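Local coordinates for protein copper-transporting atpase (Sulfolobus solfataricus, PDB 2YJ3) that probably couples ATP hydrolysis to the transport of copper ions across the membrane, the part described here being its catalytic nucleotide-binding and phosphorylation domains, at residues G13-N18 / D235-S240; G42-T47 / A71-K76; K106-K111 / V121-E126; L202-G207 / V219-G224. The protein carries 1 engineered substitution. All coordinates share one frame; numbering follows the deposited sequence.

Interaction 1: residues G13-N18 / D235-S240; sequences GMIIKN and DIILVS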
loop_
_atom_site.group_PDB
_atom_site.type_symbol
_atom_site.label_atom_id
_atom_site.label_comp_id
_atom_site.label_asym_id
_atom_site.label_seq_id
_atom_site.Cartn_x
_atom_site.Cartn_y
_atom_site.Cartn_z
ATOM N N GLY A 13 18.676 4.296 -7.858
ATOM C CA GLY A 13 17.254 4.542 -7.764
ATOM C C GLY A 13 16.782 5.067 -6.417
ATOM O O GLY A 13 15.662 4.788 -6.001
ATOM N N MET A 14 17.633 5.821 -5.734
ATOM C CA MET A 14 17.221 6.557 -4.542
ATOM C C MET A 14 17.465 8.057 -4.714
ATOM O O MET A 14 18.530 8.484 -5.179
ATOM C CB MET A 14 17.944 6.043 -3.298
ATOM C CG MET A 14 17.532 4.628 -2.903
ATOM S SD MET A 14 18.649 3.836 -1.729
ATOM C CE MET A 14 18.482 2.121 -2.222
ATOM N N ILE A 15 16.454 8.842 -4.360
ATOM C CA ILE A 15 16.549 10.305 -4.320
ATOM C C ILE A 15 16.680 10.752 -2.883
ATOM O O ILE A 15 15.751 10.578 -2.097
ATOM C CB ILE A 15 15.269 10.958 -4.859
ATOM C CG1 ILE A 15 14.948 10.430 -6.247
ATOM C CG2 ILE A 15 15.396 12.475 -4.859
ATOM C CD1 ILE A 15 13.737 11.078 -6.871
ATOM N N ILE A 16 17.824 11.327 -2.535
ATOM C CA ILE A 16 18.074 11.748 -1.167
ATOM C C ILE A 16 17.857 13.245 -0.975
ATOM O O ILE A 16 18.002 14.036 -1.909
ATOM C CB ILE A 16 19.494 11.403 -0.716
ATOM C CG1 ILE A 16 19.947 10.087 -1.340
ATOM C CG2 ILE A 16 19.548 11.322 0.801
ATOM C CD1 ILE A 16 19.822 8.897 -0.413
ATOM N N LYS A 17 17.521 13.619 0.256
ATOM C CA LYS A 17 17.201 14.995 0.609
ATOM C C LYS A 17 18.410 15.711 1.214
ATOM O O LYS A 17 18.698 16.866 0.884
ATOM C CB LYS A 17 16.034 14.996 1.591
ATOM C CG LYS A 17 15.664 16.355 2.137
ATOM C CD LYS A 17 14.569 16.214 3.180
ATOM C CE LYS A 17 15.106 15.588 4.457
ATOM N NZ LYS A 17 15.826 16.590 5.306
ATOM N N ASN A 18 19.115 15.016 2.101
ATOM C CA ASN A 18 20.329 15.542 2.710
ATOM C C ASN A 18 21.364 14.435 2.905
ATOM O O ASN A 18 21.013 13.294 3.207
ATOM C CB ASN A 18 20.014 16.211 4.052
ATOM N N ASP A 235 12.700 11.753 3.493
ATOM C CA ASP A 235 14.155 11.810 3.431
ATOM C C ASP A 235 14.702 11.119 2.192
ATOM O O ASP A 235 15.669 11.582 1.580
ATOM C CB ASP A 235 14.750 11.172 4.679
ATOM C CG ASP A 235 14.541 12.021 5.918
ATOM O OD1 ASP A 235 14.070 13.171 5.784
ATOM O OD2 ASP A 235 14.853 11.542 7.024
ATOM N N ILE A 236 14.089 9.997 1.829
ATOM C CA ILE A 236 14.530 9.240 0.667
ATOM C C ILE A 236 13.359 8.799 -0.167
ATOM O O ILE A 236 12.443 8.155 0.336
ATOM C CB ILE A 236 15.286 7.976 1.062
ATOM C CG1 ILE A 236 16.521 8.327 1.878
ATOM C CG2 ILE A 236 15.652 7.173 -0.191
ATOM C CD1 ILE A 236 17.098 7.139 2.596
ATOM N N ILE A 237 13.391 9.124 -1.448
ATOM C CA ILE A 237 12.374 8.614 -2.346
ATOM C C ILE A 237 12.923 7.428 -3.159
ATOM O O ILE A 237 13.967 7.537 -3.827
ATOM C CB ILE A 237 11.829 9.734 -3.254
ATOM C CG1 ILE A 237 11.372 10.916 -2.391
ATOM C CG2 ILE A 237 10.711 9.215 -4.135
ATOM C CD1 ILE A 237 10.581 11.964 -3.135
ATOM N N LEU A 238 12.235 6.291 -3.072
ATOM C CA LEU A 238 12.631 5.097 -3.819
ATOM C C LEU A 238 12.001 5.147 -5.186
ATOM O O LEU A 238 10.980 4.483 -5.422
ATOM C CB LEU A 238 12.172 3.815 -3.121
ATOM C CG LEU A 238 13.195 2.915 -2.435
ATOM C CD1 LEU A 238 12.694 1.483 -2.433
ATOM C CD2 LEU A 238 14.528 2.980 -3.127
ATOM N N VAL A 239 12.607 5.923 -6.090
ATOM C CA VAL A 239 12.068 6.091 -7.435
ATOM C C VAL A 239 11.863 4.738 -8.060
ATOM O O VAL A 239 10.902 4.503 -8.796
ATOM C CB VAL A 239 13.056 6.805 -8.373
ATOM C CG1 VAL A 239 12.347 7.228 -9.648
ATOM C CG2 VAL A 239 13.682 7.977 -7.688
ATOM N N SER A 240 12.801 3.850 -7.766
ATOM C CA SER A 240 12.853 2.544 -8.397
ATOM C C SER A 240 11.796 1.611 -7.821
ATOM O O SER A 240 11.456 0.593 -8.429
ATOM C CB SER A 240 14.239 1.945 -8.182
ATOM O OG SER A 240 14.582 1.982 -6.806
#

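Interaction 2: residues G42-T47 / A71-K76; sequences GTPIVT and AKAIVK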
loop_
_atom_site.group_PDB
_atom_site.type_symbol
_atom_site.label_atom_id
_atom_site.label_comp_id
_atom_site.label_asym_id
_atom_site.label_seq_id
_atom_site.Cartn_x
_atom_site.Cartn_y
_atom_site.Cartn_z
ATOM N N GLY A 42 1.935 -1.913 -5.244
ATOM C CA GLY A 42 1.014 -0.819 -5.024
ATOM C C GLY A 42 -0.393 -1.127 -5.493
ATOM O O GLY A 42 -1.352 -0.522 -5.018
ATOM N N THR A 43 -0.537 -2.057 -6.432
ATOM C CA THR A 43 -1.871 -2.403 -6.909
ATOM C C THR A 43 -2.279 -3.829 -6.510
ATOM O O THR A 43 -1.565 -4.802 -6.791
ATOM C CB THR A 43 -2.039 -2.164 -8.439
ATOM O OG1 THR A 43 -3.412 -2.374 -8.814
ATOM C CG2 THR A 43 -1.145 -3.095 -9.235
ATOM N N PRO A 44 -3.426 -3.945 -5.828
ATOM C CA PRO A 44 -3.938 -5.222 -5.328
ATOM C C PRO A 44 -4.539 -6.039 -6.462
ATOM O O PRO A 44 -4.607 -5.552 -7.590
ATOM C CB PRO A 44 -5.040 -4.792 -4.366
ATOM C CG PRO A 44 -5.556 -3.517 -4.952
ATOM C CD PRO A 44 -4.358 -2.834 -5.571
ATOM N N ILE A 45 -4.949 -7.269 -6.174
ATOM C CA ILE A 45 -5.671 -8.067 -7.155
ATOM C C ILE A 45 -6.995 -8.579 -6.594
ATOM O O ILE A 45 -7.176 -8.715 -5.388
ATOM C CB ILE A 45 -4.863 -9.285 -7.675
ATOM C CG1 ILE A 45 -4.452 -10.208 -6.526
ATOM C CG2 ILE A 45 -3.629 -8.825 -8.463
ATOM C CD1 ILE A 45 -3.596 -11.407 -6.972
ATOM N N VAL A 46 -7.912 -8.857 -7.505
ATOM C CA VAL A 46 -9.141 -9.537 -7.193
ATOM C C VAL A 46 -8.804 -11.003 -6.951
ATOM O O VAL A 46 -8.304 -11.682 -7.850
ATOM C CB VAL A 46 -10.090 -9.410 -8.379
ATOM C CG1 VAL A 46 -11.239 -10.393 -8.248
ATOM C CG2 VAL A 46 -10.572 -7.944 -8.519
ATOM N N THR A 47 -9.032 -11.483 -5.734
ATOM C CA THR A 47 -8.826 -12.898 -5.420
ATOM C C THR A 47 -10.114 -13.710 -5.573
ATOM O O THR A 47 -10.076 -14.942 -5.656
ATOM C CB THR A 47 -8.248 -13.103 -4.009
ATOM O OG1 THR A 47 -8.978 -12.305 -3.072
ATOM C CG2 THR A 47 -6.779 -12.693 -3.974
ATOM N N ALA A 71 -9.858 0.247 -7.421
ATOM C CA ALA A 71 -10.595 0.452 -8.667
ATOM C C ALA A 71 -9.872 -0.161 -9.884
ATOM O O ALA A 71 -10.506 -0.742 -10.772
ATOM C CB ALA A 71 -10.842 1.924 -8.889
ATOM N N LYS A 72 -8.549 -0.027 -9.922
ATOM C CA LYS A 72 -7.764 -0.558 -11.033
ATOM C C LYS A 72 -7.713 -2.088 -10.982
ATOM O O LYS A 72 -7.736 -2.765 -12.009
ATOM C CB LYS A 72 -6.346 0.008 -11.011
ATOM C CG LYS A 72 -6.271 1.503 -11.314
ATOM C CD LYS A 72 -4.845 1.929 -11.637
ATOM C CE LYS A 72 -3.938 1.855 -10.417
ATOM N NZ LYS A 72 -3.854 3.174 -9.727
ATOM N N ALA A 73 -7.619 -2.631 -9.779
ATOM C CA ALA A 73 -7.647 -4.071 -9.625
ATOM C C ALA A 73 -8.957 -4.627 -10.198
ATOM O O ALA A 73 -8.962 -5.652 -10.889
ATOM C CB ALA A 73 -7.503 -4.436 -8.175
ATOM N N ILE A 74 -10.064 -3.941 -9.922
ATOM C CA ILE A 74 -11.382 -4.403 -10.358
ATOM C C ILE A 74 -11.560 -4.302 -11.863
ATOM O O ILE A 74 -12.141 -5.194 -12.495
ATOM C CB ILE A 74 -12.502 -3.618 -9.661
ATOM C CG1 ILE A 74 -12.672 -4.148 -8.230
ATOM C CG2 ILE A 74 -13.793 -3.723 -10.463
ATOM C CD1 ILE A 74 -13.516 -3.282 -7.322
ATOM N N VAL A 75 -11.066 -3.203 -12.424
ATOM C CA VAL A 75 -11.115 -2.986 -13.861
ATOM C C VAL A 75 -10.264 -4.005 -14.629
ATOM O O VAL A 75 -10.664 -4.502 -15.685
ATOM C CB VAL A 75 -10.622 -1.564 -14.227
ATOM C CG1 VAL A 75 -10.222 -1.511 -15.703
ATOM C CG2 VAL A 75 -11.695 -0.542 -13.912
ATOM N N LYS A 76 -9.098 -4.329 -14.088
ATOM C CA LYS A 76 -8.210 -5.275 -14.753
ATOM C C LYS A 76 -8.826 -6.687 -14.754
ATOM O O LYS A 76 -8.786 -7.409 -15.756
ATOM C CB LYS A 76 -6.863 -5.299 -14.049
ATOM C CG LYS A 76 -5.872 -6.297 -14.651
ATOM C CD LYS A 76 -4.513 -6.161 -14.002
ATOM C CE LYS A 76 -3.671 -7.404 -14.236
ATOM N NZ LYS A 76 -2.289 -7.200 -13.731
#

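Interaction 3: residues K106-K111 / V121-E126; sequences KIIEVK and VYINGE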
loop_
_atom_site.group_PDB
_atom_site.type_symbol
_atom_site.label_atom_id
_atom_site.label_comp_id
_atom_site.label_asym_id
_atom_site.label_seq_id
_atom_site.Cartn_x
_atom_site.Cartn_y
_atom_site.Cartn_z
ATOM N N LYS A 106 -30.045 2.407 -14.329
ATOM C CA LYS A 106 -29.820 1.791 -13.020
ATOM C C LYS A 106 -28.700 2.486 -12.243
ATOM O O LYS A 106 -27.677 2.878 -12.815
ATOM C CB LYS A 106 -29.489 0.300 -13.181
ATOM C CG LYS A 106 -30.698 -0.630 -13.133
ATOM C CD LYS A 106 -30.881 -1.402 -14.430
ATOM C CE LYS A 106 -29.586 -2.071 -14.865
ATOM N NZ LYS A 106 -29.768 -3.537 -15.126
ATOM N N ILE A 107 -28.875 2.600 -10.934
ATOM C CA ILE A 107 -27.852 3.211 -10.097
ATOM C C ILE A 107 -26.913 2.156 -9.531
ATOM O O ILE A 107 -27.327 1.256 -8.802
ATOM C CB ILE A 107 -28.469 4.011 -8.930
ATOM C CG1 ILE A 107 -29.354 5.141 -9.459
ATOM C CG2 ILE A 107 -27.377 4.579 -8.027
ATOM C CD1 ILE A 107 -28.646 6.094 -10.403
ATOM N N ILE A 108 -25.636 2.288 -9.851
ATOM C CA ILE A 108 -24.647 1.320 -9.397
ATOM C C ILE A 108 -23.681 1.936 -8.404
ATOM O O ILE A 108 -23.177 3.031 -8.620
ATOM C CB ILE A 108 -23.836 0.717 -10.573
ATOM C CG1 ILE A 108 -24.684 -0.302 -11.342
ATOM C CG2 ILE A 108 -22.615 -0.026 -10.039
ATOM C CD1 ILE A 108 -25.583 0.301 -12.358
ATOM N N GLU A 109 -23.431 1.226 -7.314
ATOM C CA GLU A 109 -22.489 1.661 -6.293
ATOM C C GLU A 109 -21.513 0.557 -5.999
ATOM O O GLU A 109 -21.910 -0.600 -5.836
ATOM C CB GLU A 109 -23.217 1.964 -4.985
ATOM C CG GLU A 109 -24.227 3.052 -5.075
ATOM C CD GLU A 109 -24.870 3.318 -3.720
ATOM O OE1 GLU A 109 -25.834 2.597 -3.360
ATOM O OE2 GLU A 109 -24.383 4.228 -3.013
ATOM N N VAL A 110 -20.239 0.909 -5.908
ATOM C CA VAL A 110 -19.211 -0.044 -5.504
ATOM C C VAL A 110 -18.539 0.516 -4.258
ATOM O O VAL A 110 -17.957 1.592 -4.289
ATOM C CB VAL A 110 -18.185 -0.276 -6.623
ATOM C CG1 VAL A 110 -17.213 -1.381 -6.233
ATOM C CG2 VAL A 110 -18.892 -0.613 -7.927
ATOM N N LYS A 111 -18.668 -0.180 -3.136
ATOM C CA LYS A 111 -18.185 0.389 -1.883
ATOM C C LYS A 111 -17.678 -0.644 -0.878
ATOM O O LYS A 111 -18.087 -1.808 -0.894
ATOM C CB LYS A 111 -19.240 1.314 -1.252
ATOM C CG LYS A 111 -20.623 0.719 -1.054
ATOM C CD LYS A 111 -21.570 1.776 -0.441
ATOM C CE LYS A 111 -22.974 1.213 -0.178
ATOM N NZ LYS A 111 -23.902 2.243 0.415
ATOM N N VAL A 121 -21.138 -4.732 -4.501
ATOM C CA VAL A 121 -21.715 -4.008 -5.626
ATOM C C VAL A 121 -23.219 -3.887 -5.369
ATOM O O VAL A 121 -23.893 -4.891 -5.142
ATOM C CB VAL A 121 -21.508 -4.741 -6.947
ATOM C CG1 VAL A 121 -22.132 -3.946 -8.086
ATOM C CG2 VAL A 121 -20.004 -5.038 -7.196
ATOM N N TYR A 122 -23.739 -2.662 -5.388
ATOM C CA TYR A 122 -25.172 -2.446 -5.238
ATOM C C TYR A 122 -25.775 -2.015 -6.545
ATOM O O TYR A 122 -25.160 -1.258 -7.316
ATOM C CB TYR A 122 -25.451 -1.362 -4.209
ATOM C CG TYR A 122 -24.969 -1.725 -2.838
ATOM C CD1 TYR A 122 -23.624 -1.648 -2.519
ATOM C CD2 TYR A 122 -25.851 -2.152 -1.870
ATOM C CE1 TYR A 122 -23.177 -1.995 -1.264
ATOM C CE2 TYR A 122 -25.416 -2.487 -0.613
ATOM C CZ TYR A 122 -24.077 -2.409 -0.316
ATOM O OH TYR A 122 -23.632 -2.746 0.936
ATOM N N ILE A 123 -26.982 -2.494 -6.798
ATOM C CA ILE A 123 -27.730 -2.024 -7.940
ATOM C C ILE A 123 -29.081 -1.584 -7.443
ATOM O O ILE A 123 -29.876 -2.399 -6.962
ATOM C CB ILE A 123 -27.920 -3.087 -9.017
ATOM C CG1 ILE A 123 -26.571 -3.483 -9.651
ATOM C CG2 ILE A 123 -28.874 -2.554 -10.085
ATOM C CD1 ILE A 123 -26.650 -4.784 -10.480
ATOM N N ASN A 124 -29.322 -0.279 -7.551
ATOM C CA ASN A 124 -30.532 0.329 -7.048
ATOM C C ASN A 124 -30.778 0.000 -5.583
ATOM O O ASN A 124 -31.908 -0.220 -5.177
ATOM C CB ASN A 124 -31.721 -0.072 -7.919
ATOM C CG ASN A 124 -31.670 0.581 -9.287
ATOM O OD1 ASN A 124 -30.876 1.490 -9.516
ATOM N ND2 ASN A 124 -32.518 0.127 -10.196
ATOM N N GLY A 125 -29.706 -0.014 -4.795
ATOM C CA GLY A 125 -29.825 -0.115 -3.352
ATOM C C GLY A 125 -29.610 -1.522 -2.808
ATOM O O GLY A 125 -29.448 -1.719 -1.599
ATOM N N GLU A 126 -29.605 -2.501 -3.703
ATOM C CA GLU A 126 -29.536 -3.908 -3.314
ATOM C C GLU A 126 -28.144 -4.510 -3.553
ATOM O O GLU A 126 -27.643 -4.493 -4.679
ATOM C CB GLU A 126 -30.574 -4.701 -4.107
ATOM C CG GLU A 126 -30.434 -6.208 -3.980
ATOM C CD GLU A 126 -31.461 -6.977 -4.803
ATOM O OE1 GLU A 126 -31.699 -6.579 -5.971
ATOM O OE2 GLU A 126 -32.021 -7.981 -4.281
HETATM O O HOH W 1 -27.049 1.319 -5.943
#

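Interaction 4: residues L202-G207 / V219-G224; sequences LMIGDG and VSVAMG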
loop_
_atom_site.group_PDB
_atom_site.type_symbol
_atom_site.label_atom_id
_atom_site.label_comp_id
_atom_site.label_asym_id
_atom_site.label_seq_id
_atom_site.Cartn_x
_atom_site.Cartn_y
_atom_site.Cartn_z
ATOM N N LEU A 202 13.603 4.069 11.158
ATOM C CA LEU A 202 13.564 4.333 9.735
ATOM C C LEU A 202 12.276 3.738 9.229
ATOM O O LEU A 202 11.951 2.585 9.526
ATOM C CB LEU A 202 14.763 3.694 9.048
ATOM C CG LEU A 202 14.873 3.816 7.528
ATOM C CD1 LEU A 202 16.342 3.688 7.098
ATOM C CD2 LEU A 202 14.007 2.780 6.843
ATOM N N MET A 203 11.520 4.516 8.472
ATOM C CA MET A 203 10.230 4.016 8.052
ATOM C C MET A 203 10.066 4.055 6.559
ATOM O O MET A 203 10.469 5.011 5.919
ATOM C CB MET A 203 9.095 4.790 8.712
ATOM C CG MET A 203 7.749 4.254 8.288
ATOM S SD MET A 203 6.346 5.001 9.118
ATOM C CE MET A 203 4.993 4.103 8.351
ATOM N N ILE A 204 9.430 3.019 6.022
ATOM C CA ILE A 204 9.173 2.915 4.597
ATOM C C ILE A 204 7.676 2.863 4.366
ATOM O O ILE A 204 6.998 1.987 4.904
ATOM C CB ILE A 204 9.799 1.632 4.052
ATOM C CG1 ILE A 204 11.244 1.542 4.531
ATOM C CG2 ILE A 204 9.673 1.582 2.540
ATOM C CD1 ILE A 204 11.979 0.340 4.024
ATOM N N GLY A 205 7.161 3.788 3.558
ATOM C CA GLY A 205 5.724 3.908 3.351
ATOM C C GLY A 205 5.325 4.452 1.992
ATOM O O GLY A 205 6.173 4.719 1.120
ATOM N N ASP A 206 4.021 4.621 1.808
ATOM C CA ASP A 206 3.465 5.016 0.519
ATOM C C ASP A 206 3.657 6.504 0.248
ATOM O O ASP A 206 3.713 6.926 -0.908
ATOM C CB ASP A 206 1.982 4.648 0.441
ATOM C CG ASP A 206 1.161 5.323 1.520
ATOM O OD1 ASP A 206 0.868 6.530 1.371
ATOM O OD2 ASP A 206 0.814 4.646 2.515
ATOM N N GLY A 207 3.756 7.298 1.310
ATOM C CA GLY A 207 4.092 8.704 1.162
ATOM C C GLY A 207 2.893 9.629 1.238
ATOM O O GLY A 207 3.043 10.857 1.192
ATOM N N VAL A 219 14.455 8.460 10.009
ATOM C CA VAL A 219 14.682 8.578 8.572
ATOM C C VAL A 219 13.542 7.920 7.823
ATOM O O VAL A 219 13.162 6.787 8.106
ATOM C CB VAL A 219 16.088 8.081 8.117
ATOM C CG1 VAL A 219 16.726 7.222 9.188
ATOM C CG2 VAL A 219 16.021 7.359 6.752
ATOM N N SER A 220 12.969 8.673 6.899
ATOM C CA SER A 220 11.780 8.254 6.206
ATOM C C SER A 220 12.074 7.939 4.751
ATOM O O SER A 220 12.809 8.658 4.079
ATOM C CB SER A 220 10.727 9.359 6.270
ATOM O OG SER A 220 11.242 10.564 5.724
ATOM N N VAL A 221 11.449 6.876 4.267
ATOM C CA VAL A 221 11.549 6.491 2.880
ATOM C C VAL A 221 10.150 6.419 2.276
ATOM O O VAL A 221 9.279 5.720 2.790
ATOM C CB VAL A 221 12.220 5.118 2.758
ATOM C CG1 VAL A 221 12.344 4.701 1.293
ATOM C CG2 VAL A 221 13.561 5.129 3.438
ATOM N N ALA A 222 9.944 7.158 1.189
ATOM C CA ALA A 222 8.728 7.088 0.393
ATOM C C ALA A 222 8.941 6.232 -0.856
ATOM O O ALA A 222 9.982 6.328 -1.504
ATOM C CB ALA A 222 8.314 8.490 -0.026
ATOM N N MET A 223 7.944 5.420 -1.212
ATOM C CA MET A 223 7.963 4.713 -2.490
ATOM C C MET A 223 7.739 5.663 -3.681
ATOM O O MET A 223 7.160 6.742 -3.541
ATOM C CB MET A 223 6.913 3.600 -2.505
ATOM C CG MET A 223 7.033 2.612 -1.353
ATOM S SD MET A 223 8.532 1.605 -1.424
ATOM C CE MET A 223 8.234 0.693 -2.938
ATOM N N GLY A 224 8.197 5.254 -4.859
ATOM C CA GLY A 224 7.915 6.000 -6.071
ATOM C C GLY A 224 6.461 5.840 -6.474
ATOM O O GLY A 224 5.961 6.600 -7.305
#

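Interaction 1: residues G13-N18 / D235-S240
Met14 fits into the notch between Ile236 and Leu238 where strand 15-16 adds itself, antiparallel, to the edge of the mixed sheet of the haloacid dehalogenase-like phosphorylation domain. Its CB lies 4.0 Å from Ile236 CG2, and the next carbon, CG, presses tightly on Leu238 CD2 at 3.4 Å. With CG placed beside the backbone N (chi1 -68°), the Met14 chain runs alongside Leu238 toward helix 243-250, whose Thr245, Leu246 and Leu249 touch the Met14 side chain. Ile16 continues this face: its CD1 turns in toward Ile236 CG1 at 4.1 Å, the two chains pointing the same way, and Val21 of helix 20-27 touches both. The reverse face carries a different ridge, with Ile15 CB set against Ile237 CB at 4.0 Å and Tyr6 and Leu10 of helix 5-11 against Ile15. Between the two faces, Ile15 and Ile237 exchange a pair of nearly straight backbone hydrogen bonds. At the Lys17 end of the pairing the side chains of Lys17 and Asp235 cross, joined by a long salt bridge of 3.9 Å from NZ to OD1. At the other end Gly13, the C' residue of the Schellman motif closing helix 5-11, leaves its bare CA to Ser240: a CB there would fall only 2.6 Å from Ser240 CB, while Gly13 O accepts a weak bond from Ser240 N at 3.5 Å.

Interaction 2: residues G42-T47 / A71-K76
Ala73 presents its methyl group to the chain entering strand 45-47 and is the residue most covered by this contact. CB sits 3.2 Å from Pro44 O and 3.9 Å from Pro44 CG, and it also reaches Ile45 CA at 4.2 Å, so that the small side chain lets the helix come close to the backbone opposite. Val46 supplies the second large share. Its CG1 is anti to the backbone N (chi1 166°), which leaves CG2 as the branch that meets the helix: this methyl lies 3.7 Å from Ala73 O and 4.3 Å from Ile74 CG1. Thr43 packs more loosely, with OG1 4.4 Å from Lys72 CB, and the Lys72 ammonium group turns instead to Ser67 O. No hydrogen bond joins the segments; the contact is van der Waals packing, in which the axes of helix segment 71-76 and strand segment 45-47 approach to 7.1 Å and cross at -64°. Ala73 belongs to a magnesium site seen in a structure of this protein; here a magnesium ion lies about 4 Å from the Val46 side chain. Strand 45-50 is an edge strand of the nucleotide-binding domain's antiparallel sheet, paired with strand 126-134, whose Phe131 touches both Val46 and Ile74, while helix 53-63 meets Ile74 through Glu63.

Interaction 3: residues K106-K111 / V121-E126
Asn124 grips the backbone of Ile107 twice: its side-chain OD1 accepts from Ile107 N at 2.7 Å, and its own N donates to Ile107 O at 2.8 Å. The amide oxygen thus takes the place that a backbone carbonyl would hold in a continuing strand, just where the type I' turn from Ile123 to Glu126 begins. Further along, Glu109 and Tyr122 form a hydrogen-bonded antiparallel pair, and the edge of the Tyr122 ring meets Glu109 O. Lys111 crosses this ring at about a right angle; its extended chain brings CE to 3.4 Å from Tyr122 CE1 and places NZ over the face, 4.8 Å from the ring centroid and 16° off the normal, a cation-pi contact. Were Tyr122 shortened to an alanine, the Lys111 chain would probably lose the surface it lies on, and its ammonium group would be freer to swing. In the next shell Glu109 OE2 lies at 4.0 Å from Lys111 NZ, a long salt bridge, while its OE1 accepts from a water at 3.1 Å. That water also donates to Ile107 O at 2.9 Å and accepts from Gly125 N, tying strand to turn. On the other face Ile108 lies beside Ile123 and packs against Tyr58 and Val62 of helix 53-63; strand 98-103 flanks strand 106-111, and strand 126-134 flanks strand 119-123 in the nucleotide-binding domain's sheet.

Interaction 4: residues L202-G207 / V219-G224
Leu202 packs beside Val219 where the parallel strands 202-205 and 219-223 run together, joined by four backbone hydrogen bonds. Met203 N donates to Val219 O, Val221 N to Met203 O at 2.7 Å, Gly205 N to Val221 O, and Met223 N to Gly205 O; all four donors lie nearly in line with the C=O bonds. Apolar packing covers one face. The two methyls of Leu202 divide their work, CD1 resting 3.7 Å from Val219 CG2 and CD2 4.2 Å from Val221 CG2; CG stands opposite the backbone N (chi1 178°), which carries the fork of the two methyls toward the valines. Replacing Leu202 by an alanine would probably strip both valines of this cover and leave a gap beside Ile25 of helix 20-27. Ile204 lies beside Val221, CG1 to CB 4.1 Å, while its CG2 branch meets Met223 SD, and Leu246 touches both Ile204 and Val221. Polar groups gather at the C-terminal end, where Asp206 OD1 accepts from Val208 N and Asp210 takes Asp206 N and Gly207 N. This is a beta-alpha-beta crossover through helix 211-216; the GDGxND sequence of P-type ATPases begins at the end of the first strand and runs into the loop, where Asn209 binds ATP.

Interactions 1 and 4 build one end of the phosphorylation domain's sheet, their centres 9 Å apart: strand 236-238 is sandwiched between 15-16 and 219-223, and Leu238 N lies 2.7 Å from Ala222 O. Interactions 2 and 3 belong to the nucleotide-binding domain, 19 Å apart between centres, and meet where Ile74 CD1 packs on Val110 CG1 at 4.3 Å. Interactions 2, 3 and 4 all fall within the chain excursion closed by interaction 1. Interaction 4 lies beside the ATP-binding residues Asn209 and Lys187, whereas interaction 2 touches Glu63, another nucleotide-binding residue. With no nucleotide in this model, these two contacts, 23 Å apart between centres, lie in the two domains contributing ATP-binding residues, consistent with a nucleotide held between them.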